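Local structure of beta-galactosidase (Trichoderma reesei, 3OG2) at residues Ser905-Asn910 and Gln938-Val943; Pro916-Leu921 and Tyr928-Ser933. The protein probably hydrolyses terminal non-reducing beta-D-galactose residues of beta-D-galactosides, as a family 35 glycoside hydrolase. All blocks are in the same frame, centred on the assembly; numbering follows the deposited sequence.

Contact 1: residues Ser905-Asn910 and Gln938-Val943; sequences SFVFDN and QTEFPV. With NAG (2-acetamido-2-deoxy-beta-D-glucopyranose), chain C.
Phe906 and Phe941 form a hydrogen-bonded pair in an antiparallel strand pairing, 905-908 against 940-943 at 165°, with Phe906 N 2.9 Å from Phe941 O and Phe941 N 2.8 Å from Phe906 O. The strands belong to one sheet of a beta-sandwich in the C-terminal of the enzyme's two related all-beta domains, and Phe908 N continues the pairing to Thr939 O at 2.9 Å. Strand 973-977 binds the other edge of 905-908.

One face of the sheet carries the aromatic side chains and packs on strands 917-923 and 926-932. There Phe908 CD1 meets Phe941 CE1 at 3.7 Å, the ring planes inclined by 75°, while Val943 CG2 touches the edge of Phe906 at CD1 (3.8 Å). Gln938 lays its CG over a face of Phe941, and its amide is gripped at both ends, NE2 donating to Glu940 O and OE1 accepting from Ser341 N.

The face bearing Ser905, Val907 and Glu940 is more polar. With CG anti to the backbone N (chi1 173°) and the chain extended beyond it, Glu940 brings OE2 to Ser905 OG, which donates at 2.7 Å from the anti side, well out of the carboxylate plane. The same oxygen has a long, weak ion pair with Lys978, and Val907 CG2 leans on Glu940 CG (3.8 Å). With an alanine here, Ser905 OG would probably be left without its acceptor and Val907 without the methylene it rests on.

Beyond the strand, Asn910 ND2 is bonded covalently to NAG C1, the first atom of an N-linked N-acetylglucosamine.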
ATOM      1  N   SER A 905      -8.395 -16.774   1.518  1.00 10.38           N
ATOM      2  CA  SER A 905      -9.281 -15.671   1.828  1.00  9.48           C
ATOM      3  C   SER A 905     -10.631 -16.226   2.208  1.00  9.62           C
ATOM      4  O   SER A 905     -10.934 -17.385   1.877  1.00 11.73           O
ATOM      5  CB  SER A 905      -9.498 -14.751   0.613  1.00 10.38           C
ATOM      6  OG  SER A 905      -9.842 -15.565  -0.496  1.00 12.50           O
ATOM      7  N   PHE A 906     -11.383 -15.458   2.922  1.00  9.80           N
ATOM      8  CA  PHE A 906     -12.721 -15.822   3.384  1.00  8.87           C
ATOM      9  C   PHE A 906     -13.741 -15.102   2.525  1.00  9.39           C
ATOM     10  O   PHE A 906     -13.664 -13.896   2.424  1.00 10.60           O
ATOM     11  CB  PHE A 906     -12.939 -15.474   4.853  1.00 10.51           C
ATOM     12  CG  PHE A 906     -12.054 -16.298   5.771  1.00 10.66           C
ATOM     13  CD1 PHE A 906     -10.737 -15.926   5.970  1.00 11.77           C
ATOM     14  CD2 PHE A 906     -12.569 -17.413   6.405  1.00 12.37           C
ATOM     15  CE1 PHE A 906      -9.913 -16.700   6.791  1.00 12.05           C
ATOM     16  CE2 PHE A 906     -11.738 -18.190   7.217  1.00 12.81           C
ATOM     17  CZ  PHE A 906     -10.427 -17.820   7.411  1.00 13.06           C
ATOM     18  N   VAL A 907     -14.683 -15.858   1.928  1.00  9.81           N
ATOM     19  CA  VAL A 907     -15.599 -15.223   0.972  1.00 10.85           C
ATOM     20  C   VAL A 907     -17.039 -15.319   1.436  1.00 10.83           C
ATOM     21  O   VAL A 907     -17.516 -16.469   1.643  1.00 13.74           O
ATOM     22  CB  VAL A 907     -15.522 -15.836  -0.440  1.00 12.20           C
ATOM     23  CG1 VAL A 907     -16.482 -15.187  -1.428  1.00 14.48           C
ATOM     24  CG2 VAL A 907     -14.088 -15.666  -0.942  1.00 15.66           C
ATOM     25  N   PHE A 908     -17.723 -14.206   1.572  1.00 11.62           N
ATOM     26  CA  PHE A 908     -19.126 -14.153   1.914  1.00 11.23           C
ATOM     27  C   PHE A 908     -19.923 -14.123   0.597  1.00 12.58           C
ATOM     28  O   PHE A 908     -19.588 -13.363  -0.313  1.00 14.02           O
ATOM     29  CB  PHE A 908     -19.391 -12.830   2.661  1.00 11.90           C
ATOM     30  CG  PHE A 908     -18.887 -12.795   4.100  1.00 12.81           C
ATOM     31  CD1 PHE A 908     -17.538 -12.626   4.402  1.00 14.26           C
ATOM     32  CD2 PHE A 908     -19.727 -12.932   5.194  1.00 13.54           C
ATOM     33  CE1 PHE A 908     -17.082 -12.590   5.730  1.00 15.44           C
ATOM     34  CE2 PHE A 908     -19.319 -12.878   6.503  1.00 14.91           C
ATOM     35  CZ  PHE A 908     -17.988 -12.697   6.780  1.00 15.28           C
ATOM     36  N   ASP A 909     -21.001 -14.918   0.584  1.00 11.90           N
ATOM     37  CA  ASP A 909     -21.930 -14.904  -0.553  1.00 13.88           C
ATOM     38  C   ASP A 909     -22.925 -13.763  -0.394  1.00 12.56           C
ATOM     39  O   ASP A 909     -23.557 -13.659   0.662  1.00 15.30           O
ATOM     40  CB  ASP A 909     -22.643 -16.258  -0.597  1.00 17.19           C
ATOM     41  CG  ASP A 909     -23.544 -16.608  -1.735  1.00 33.45           C
ATOM     42  OD1 ASP A 909     -23.702 -15.760  -2.631  1.00 49.62           O
ATOM     43  OD2 ASP A 909     -24.099 -17.731  -1.763  1.00 50.81           O
ATOM     44  N   ASN A 910     -23.079 -12.891  -1.360  1.00 16.05           N
ATOM     45  CA  ASN A 910     -24.018 -11.797  -1.159  1.00 17.39           C
ATOM     46  C   ASN A 910     -25.285 -12.059  -1.960  1.00 24.55           C
ATOM     47  O   ASN A 910     -25.265 -11.857  -3.189  1.00 33.90           O
ATOM     48  CB  ASN A 910     -23.415 -10.470  -1.590  1.00 17.93           C
ATOM     49  CG  ASN A 910     -24.368  -9.331  -1.364  1.00 14.52           C
ATOM     50  OD1 ASN A 910     -25.325  -9.430  -0.569  1.00 18.53           O
ATOM     51  ND2 ASN A 910     -24.151  -8.215  -2.048  1.00 15.36           N
ATOM     52  N   GLN A 938     -16.914  -5.087  -0.308  1.00  9.08           N
ATOM     53  CA  GLN A 938     -16.040  -6.269  -0.094  1.00  8.92           C
ATOM     54  C   GLN A 938     -16.768  -7.556   0.281  1.00  9.28           C
ATOM     55  O   GLN A 938     -17.533  -7.550   1.252  1.00  9.60           O
ATOM     56  CB  GLN A 938     -15.008  -5.903   0.991  1.00  8.77           C
ATOM     57  CG  GLN A 938     -13.926  -7.000   1.117  1.00  9.23           C
ATOM     58  CD  GLN A 938     -12.749  -6.550   1.940  1.00  7.54           C
ATOM     59  OE1 GLN A 938     -12.764  -5.490   2.617  1.00  8.47           O
ATOM     60  NE2 GLN A 938     -11.686  -7.351   1.904  1.00  7.94           N
ATOM     61  N   THR A 939     -16.482  -8.616  -0.455  1.00  9.26           N
ATOM     62  CA  THR A 939     -17.022  -9.937  -0.120  1.00  9.97           C
ATOM     63  C   THR A 939     -15.904 -10.931   0.159  1.00  9.49           C
ATOM     64  O   THR A 939     -16.129 -11.957   0.789  1.00 11.58           O
ATOM     65  CB  THR A 939     -17.878 -10.514  -1.269  1.00 11.21           C
ATOM     66  OG1 THR A 939     -17.130 -10.434  -2.512  1.00 13.52           O
ATOM     67  CG2 THR A 939     -19.192  -9.745  -1.447  1.00 14.12           C
ATOM     68  N   GLU A 940     -14.669 -10.644  -0.298  1.00  9.09           N
ATOM     69  CA  GLU A 940     -13.535 -11.575  -0.161  1.00  9.53           C
ATOM     70  C   GLU A 940     -12.505 -10.929   0.739  1.00  8.78           C
ATOM     71  O   GLU A 940     -12.024  -9.796   0.446  1.00  9.53           O
ATOM     72  CB  GLU A 940     -12.992 -11.886  -1.550  1.00 11.72           C
ATOM     73  CG  GLU A 940     -11.695 -12.712  -1.475  1.00 13.65           C
ATOM     74  CD  GLU A 940     -11.346 -13.392  -2.763  1.00 17.83           C
ATOM     75  OE1 GLU A 940     -12.053 -13.268  -3.781  1.00 25.19           O
ATOM     76  OE2 GLU A 940     -10.313 -14.106  -2.770  1.00 19.93           O
ATOM     77  N   PHE A 941     -12.139 -11.608   1.822  1.00  8.70           N
ATOM     78  CA  PHE A 941     -11.297 -11.102   2.914  1.00  8.22           C
ATOM     79  C   PHE A 941     -10.022 -11.912   3.007  1.00  8.11           C
ATOM     80  O   PHE A 941     -10.051 -12.992   3.616  1.00  8.62           O
ATOM     81  CB  PHE A 941     -12.073 -11.158   4.269  1.00  7.86           C
ATOM     82  CG  PHE A 941     -13.235 -10.174   4.211  1.00  8.25           C
ATOM     83  CD1 PHE A 941     -14.461 -10.506   3.687  1.00  9.53           C
ATOM     84  CD2 PHE A 941     -13.049  -8.857   4.703  1.00  8.70           C
ATOM     85  CE1 PHE A 941     -15.531  -9.581   3.658  1.00  9.95           C
ATOM     86  CE2 PHE A 941     -14.115  -7.945   4.708  1.00  8.26           C
ATOM     87  CZ  PHE A 941     -15.333  -8.293   4.175  1.00  9.89           C
ATOM     88  N   PRO A 942      -8.934 -11.467   2.392  1.00  7.70           N
ATOM     89  CA  PRO A 942      -7.673 -12.247   2.471  1.00  8.29           C
ATOM     90  C   PRO A 942      -7.116 -12.133   3.875  1.00  7.74           C
ATOM     91  O   PRO A 942      -7.266 -11.082   4.558  1.00  9.22           O
ATOM     92  CB  PRO A 942      -6.734 -11.514   1.512  1.00  9.59           C
ATOM     93  CG  PRO A 942      -7.281 -10.130   1.437  1.00 12.92           C
ATOM     94  CD  PRO A 942      -8.776 -10.258   1.574  1.00  8.87           C
ATOM     95  N   VAL A 943      -6.467 -13.181   4.342  1.00  7.96           N
ATOM     96  CA  VAL A 943      -5.813 -13.225   5.654  1.00  7.84           C
ATOM     97  C   VAL A 943      -4.455 -13.830   5.434  1.00  8.24           C
ATOM     98  O   VAL A 943      -4.426 -14.918   4.879  1.00  9.62           O
ATOM     99  CB  VAL A 943      -6.638 -13.987   6.698  1.00  7.99           C
ATOM    100  CG1 VAL A 943      -5.907 -13.940   8.030  1.00 10.69           C
ATOM    101  CG2 VAL A 943      -8.045 -13.369   6.776  1.00  8.90           C
TER
HETATM  102  C1  NAG C   1     -24.871  -7.011  -1.759  1.00 14.32           C
HETATM  103  C2  NAG C   1     -23.842  -5.867  -1.765  1.00 12.47           C
HETATM  104  C3  NAG C   1     -24.602  -4.545  -1.585  1.00 12.84           C
HETATM  105  C4  NAG C   1     -25.667  -4.371  -2.677  1.00 15.89           C
HETATM  106  C5  NAG C   1     -26.547  -5.643  -2.752  1.00 19.25           C
HETATM  107  C6  NAG C   1     -27.515  -5.595  -3.929  1.00 28.12           C
HETATM  108  C7  NAG C   1     -21.681  -6.397  -0.754  1.00 11.36           C
HETATM  109  C8  NAG C   1     -20.992  -6.880   0.516  1.00 13.42           C
HETATM  110  N2  NAG C   1     -22.952  -6.064  -0.611  1.00 11.95           N
HETATM  111  O3  NAG C   1     -23.670  -3.478  -1.592  1.00 14.69           O
HETATM  112  O4  NAG C   1     -26.525  -3.310  -2.289  1.00 16.81           O
HETATM  113  O5  NAG C   1     -25.745  -6.802  -2.856  1.00 16.61           O
HETATM  114  O6  NAG C   1     -28.448  -6.680  -3.747  1.00 37.15           O
HETATM  115  O7  NAG C   1     -21.106  -6.380  -1.828  1.00 16.04           O

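Contact 2: residues Pro916-Leu921 and Tyr928-Ser933; sequences PYRALL and YGKYVS. With NAG (2-acetamido-2-deoxy-beta-D-glucopyranose), chain C.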
ATOM      1  N   PRO A 916     -30.600  -7.300   5.742  1.00 16.33           N
ATOM      2  CA  PRO A 916     -29.307  -6.664   5.951  1.00 14.76           C
ATOM      3  C   PRO A 916     -28.602  -7.052   7.246  1.00 11.20           C
ATOM      4  O   PRO A 916     -29.249  -7.202   8.300  1.00 13.47           O
ATOM      5  CB  PRO A 916     -29.671  -5.166   5.980  1.00 16.34           C
ATOM      6  CG  PRO A 916     -31.100  -5.179   6.455  1.00 18.33           C
ATOM      7  CD  PRO A 916     -31.763  -6.388   5.867  1.00 20.09           C
ATOM      8  N   TYR A 917     -27.269  -7.225   7.160  1.00 11.81           N
ATOM      9  CA  TYR A 917     -26.510  -7.510   8.354  1.00 10.02           C
ATOM     10  C   TYR A 917     -25.079  -6.959   8.202  1.00  9.19           C
ATOM     11  O   TYR A 917     -24.638  -6.687   7.092  1.00  9.95           O
ATOM     12  CB  TYR A 917     -26.458  -9.006   8.669  1.00 12.27           C
ATOM     13  CG  TYR A 917     -25.696  -9.880   7.688  1.00 11.19           C
ATOM     14  CD1 TYR A 917     -26.306 -10.340   6.514  1.00 11.77           C
ATOM     15  CD2 TYR A 917     -24.401 -10.255   7.955  1.00 11.30           C
ATOM     16  CE1 TYR A 917     -25.612 -11.140   5.630  1.00 11.79           C
ATOM     17  CE2 TYR A 917     -23.707 -11.066   7.067  1.00 11.06           C
ATOM     18  CZ  TYR A 917     -24.300 -11.505   5.925  1.00 11.23           C
ATOM     19  OH  TYR A 917     -23.589 -12.318   5.074  1.00 13.24           O
ATOM     20  N   ARG A 918     -24.482  -6.877   9.393  1.00  9.38           N
ATOM     21  CA  ARG A 918     -23.068  -6.504   9.460  1.00 10.02           C
ATOM     22  C   ARG A 918     -22.344  -7.673  10.097  1.00 10.47           C
ATOM     23  O   ARG A 918     -22.924  -8.314  10.999  1.00 12.60           O
ATOM     24  CB  ARG A 918     -22.855  -5.215  10.282  1.00 11.07           C
ATOM     25  CG  ARG A 918     -23.714  -4.103   9.658  1.00 11.66           C
ATOM     26  CD  ARG A 918     -23.685  -2.834  10.476  1.00 11.54           C
ATOM     27  NE  ARG A 918     -22.404  -2.094  10.529  1.00 10.21           N
ATOM     28  CZ  ARG A 918     -22.078  -1.118   9.717  1.00  8.62           C
ATOM     29  NH1 ARG A 918     -22.905  -0.770   8.720  1.00  9.60           N
ATOM     30  NH2 ARG A 918     -20.911  -0.506   9.870  1.00 10.38           N
ATOM     31  N   ALA A 919     -21.163  -8.000   9.656  1.00  9.07           N
ATOM     32  CA  ALA A 919     -20.423  -9.100  10.276  1.00  8.60           C
ATOM     33  C   ALA A 919     -18.983  -8.640  10.500  1.00  7.92           C
ATOM     34  O   ALA A 919     -18.446  -7.752   9.792  1.00 10.33           O
ATOM     35  CB  ALA A 919     -20.411 -10.335   9.361  1.00 10.51           C
ATOM     36  N   LEU A 920     -18.366  -9.205  11.502  1.00  8.13           N
ATOM     37  CA  LEU A 920     -16.945  -9.042  11.779  1.00  8.07           C
ATOM     38  C   LEU A 920     -16.286 -10.430  11.651  1.00  8.64           C
ATOM     39  O   LEU A 920     -16.830 -11.402  12.160  1.00 10.77           O
ATOM     40  CB  LEU A 920     -16.699  -8.503  13.176  1.00  9.27           C
ATOM     41  CG  LEU A 920     -17.325  -7.150  13.475  1.00 12.31           C
ATOM     42  CD1 LEU A 920     -17.230  -6.857  14.956  1.00 15.28           C
ATOM     43  CD2 LEU A 920     -16.549  -6.075  12.690  1.00 17.60           C
ATOM     44  N   LEU A 921     -15.133 -10.432  11.002  1.00  7.95           N
ATOM     45  CA  LEU A 921     -14.361 -11.663  10.805  1.00  7.88           C
ATOM     46  C   LEU A 921     -13.139 -11.639  11.732  1.00  7.79           C
ATOM     47  O   LEU A 921     -12.386 -10.652  11.674  1.00  8.82           O
ATOM     48  CB  LEU A 921     -13.921 -11.770   9.334  1.00  9.30           C
ATOM     49  CG  LEU A 921     -12.981 -12.928   9.033  1.00  9.99           C
ATOM     50  CD1 LEU A 921     -13.666 -14.295   9.170  1.00 12.54           C
ATOM     51  CD2 LEU A 921     -12.463 -12.748   7.595  1.00 11.90           C
ATOM     52  N   TYR A 928     -10.071  -9.239  10.969  1.00  7.79           N
ATOM     53  CA  TYR A 928      -9.622  -9.210   9.592  1.00  7.01           C
ATOM     54  C   TYR A 928     -10.765  -8.953   8.633  1.00  6.94           C
ATOM     55  O   TYR A 928     -10.697  -9.320   7.447  1.00  9.03           O
ATOM     56  CB  TYR A 928      -8.806 -10.502   9.234  1.00  9.07           C
ATOM     57  CG  TYR A 928      -7.327 -10.143   9.088  1.00  7.88           C
ATOM     58  CD1 TYR A 928      -6.825  -9.707   7.899  1.00  8.06           C
ATOM     59  CD2 TYR A 928      -6.467 -10.253  10.197  1.00  8.86           C
ATOM     60  CE1 TYR A 928      -5.453  -9.385   7.801  1.00  7.87           C
ATOM     61  CE2 TYR A 928      -5.101  -9.917  10.122  1.00  8.50           C
ATOM     62  CZ  TYR A 928      -4.614  -9.488   8.903  1.00  8.52           C
ATOM     63  OH  TYR A 928      -3.281  -9.151   8.831  1.00 10.61           O
ATOM     64  N   GLY A 929     -11.834  -8.323   9.123  1.00  7.55           N
ATOM     65  CA  GLY A 929     -12.861  -7.966   8.126  1.00  8.36           C
ATOM     66  C   GLY A 929     -14.101  -7.363   8.806  1.00  7.37           C
ATOM     67  O   GLY A 929     -14.588  -7.869   9.851  1.00  8.48           O
ATOM     68  N   LYS A 930     -14.585  -6.308   8.197  1.00  8.03           N
ATOM     69  CA  LYS A 930     -15.867  -5.748   8.497  1.00  8.87           C
ATOM     70  C   LYS A 930     -16.645  -5.878   7.189  1.00  7.90           C
ATOM     71  O   LYS A 930     -16.329  -5.308   6.177  1.00  9.86           O
ATOM     72  CB  LYS A 930     -15.709  -4.259   8.918  1.00  9.75           C
ATOM     73  CG  LYS A 930     -17.054  -3.631   9.254  1.00 14.66           C
ATOM     74  CD  LYS A 930     -16.913  -2.347  10.084  1.00 19.01           C
ATOM     75  CE  LYS A 930     -16.793  -2.618  11.566  1.00 16.78           C
ATOM     76  NZ  LYS A 930     -16.791  -1.390  12.417  1.00 15.53           N
ATOM     77  N   TYR A 931     -17.706  -6.680   7.272  1.00  8.53           N
ATOM     78  CA  TYR A 931     -18.556  -6.989   6.134  1.00  8.03           C
ATOM     79  C   TYR A 931     -19.889  -6.303   6.342  1.00  7.81           C
ATOM     80  O   TYR A 931     -20.500  -6.451   7.393  1.00 10.27           O
ATOM     81  CB  TYR A 931     -18.771  -8.518   6.082  1.00  9.30           C
ATOM     82  CG  TYR A 931     -19.693  -8.924   4.940  1.00  9.84           C
ATOM     83  CD1 TYR A 931     -19.193  -8.913   3.639  1.00 10.29           C
ATOM     84  CD2 TYR A 931     -21.002  -9.277   5.167  1.00 11.58           C
ATOM     85  CE1 TYR A 931     -20.023  -9.270   2.570  1.00 10.64           C
ATOM     86  CE2 TYR A 931     -21.878  -9.657   4.142  1.00 11.67           C
ATOM     87  CZ  TYR A 931     -21.352  -9.645   2.851  1.00 11.37           C
ATOM     88  OH  TYR A 931     -22.150 -10.002   1.785  1.00 12.61           O
ATOM     89  N   VAL A 932     -20.369  -5.582   5.324  1.00  9.31           N
ATOM     90  CA  VAL A 932     -21.583  -4.820   5.482  1.00  8.96           C
ATOM     91  C   VAL A 932     -22.472  -5.196   4.301  1.00  9.00           C
ATOM     92  O   VAL A 932     -22.281  -4.753   3.166  1.00  9.60           O
ATOM     93  CB  VAL A 932     -21.359  -3.282   5.564  1.00  8.75           C
ATOM     94  CG1 VAL A 932     -22.710  -2.579   5.682  1.00 10.80           C
ATOM     95  CG2 VAL A 932     -20.450  -2.942   6.750  1.00 10.46           C
ATOM     96  N   SER A 933     -23.465  -6.039   4.598  1.00  9.64           N
ATOM     97  CA  SER A 933     -24.115  -6.772   3.492  1.00 10.05           C
ATOM     98  C   SER A 933     -24.919  -5.840   2.591  1.00  9.78           C
ATOM     99  O   SER A 933     -25.101  -6.137   1.394  1.00 12.17           O
ATOM    100  CB  SER A 933     -24.995  -7.912   4.043  1.00 11.53           C
ATOM    101  OG  SER A 933     -26.261  -7.380   4.470  1.00 12.32           O
TER
HETATM  102  C1  NAG C   1     -24.871  -7.011  -1.759  1.00 14.32           C
HETATM  103  C2  NAG C   1     -23.842  -5.867  -1.765  1.00 12.47           C
HETATM  104  C3  NAG C   1     -24.602  -4.545  -1.585  1.00 12.84           C
HETATM  105  C4  NAG C   1     -25.667  -4.371  -2.677  1.00 15.89           C
HETATM  106  C5  NAG C   1     -26.547  -5.643  -2.752  1.00 19.25           C
HETATM  107  C6  NAG C   1     -27.515  -5.595  -3.929  1.00 28.12           C
HETATM  108  C7  NAG C   1     -21.681  -6.397  -0.754  1.00 11.36           C
HETATM  109  C8  NAG C   1     -20.992  -6.880   0.516  1.00 13.42           C
HETATM  110  N2  NAG C   1     -22.952  -6.064  -0.611  1.00 11.95           N
HETATM  111  O3  NAG C   1     -23.670  -3.478  -1.592  1.00 14.69           O
HETATM  112  O4  NAG C   1     -26.525  -3.310  -2.289  1.00 16.81           O
HETATM  113  O5  NAG C   1     -25.745  -6.802  -2.856  1.00 16.61           O
HETATM  114  O6  NAG C   1     -28.448  -6.680  -3.747  1.00 37.15           O
HETATM  115  O7  NAG C   1     -21.106  -6.380  -1.828  1.00 16.04           O
HETATM  116  O   HOH W   1     -24.177 -11.764   2.485  1.00 13.88           O
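A beta hairpin joins strands 917-921 and 928-932, and its open end is fastened by Tyr917 and Ser933. Ser933 OG accepts from Tyr917 N at 2.9 Å, and Ser933 N donates to Tyr917 O at 2.8 Å, almost in line with the carbonyl bond. Ser933 CB then sits over one face of the Tyr917 ring, a CH-pi contact 3.9 Å from its centroid. Chi1 of 67° places this ring between its own backbone N and carbonyl carbon and lets it reach Tyr931, Tyr917 OH coming within 3.3 Å of Tyr931 CE2; the ring planes differ by 43°. One water ties Tyr917 OH to Tyr931 OH.

Ala919 and Tyr931 exchange two backbone hydrogen bonds mid-hairpin, and further along Tyr928 and Gly929 both face Leu921 in a classic beta bulge. The backbone angles of Gly929 would jam a CB against the preceding carbonyl oxygen.

On the opposite face, Val932 CG2 lies over the guanidinium of Arg918, 3.8 Å from Arg918 CZ, and Leu920 CD2 runs beside Lys930 CE. The cationic ends of Arg918 and Lys930 both form salt bridges with Asp783 OD2, so one carboxylate oxygen gathers the two. From the glycan, NAG N2 donates to Ser933 O at 2.9 Å.

Contacts 1 and 2 lie about 10 Å apart, centre to centre, in facing sheets of the same all-beta domain. The rings of Phe908 and Tyr931 stack between them, and Phe941 CD2 packs 3.5 Å from Gly929 CA, in the hydrophobic interior shared by both sheets. Contact 2 is the more buried and closes a hairpin local in sequence; contact 1 is only partly buried and pairs strands that flank that hairpin in the chain. The faces turned away from this shared interior differ too: a serine-carboxylate bond in 905-910/938-943, two cations sharing Asp783 in 916-921/928-933. At the surface one sugar spans both, covalently attached to contact 1 and hydrogen-bonded to contact 2.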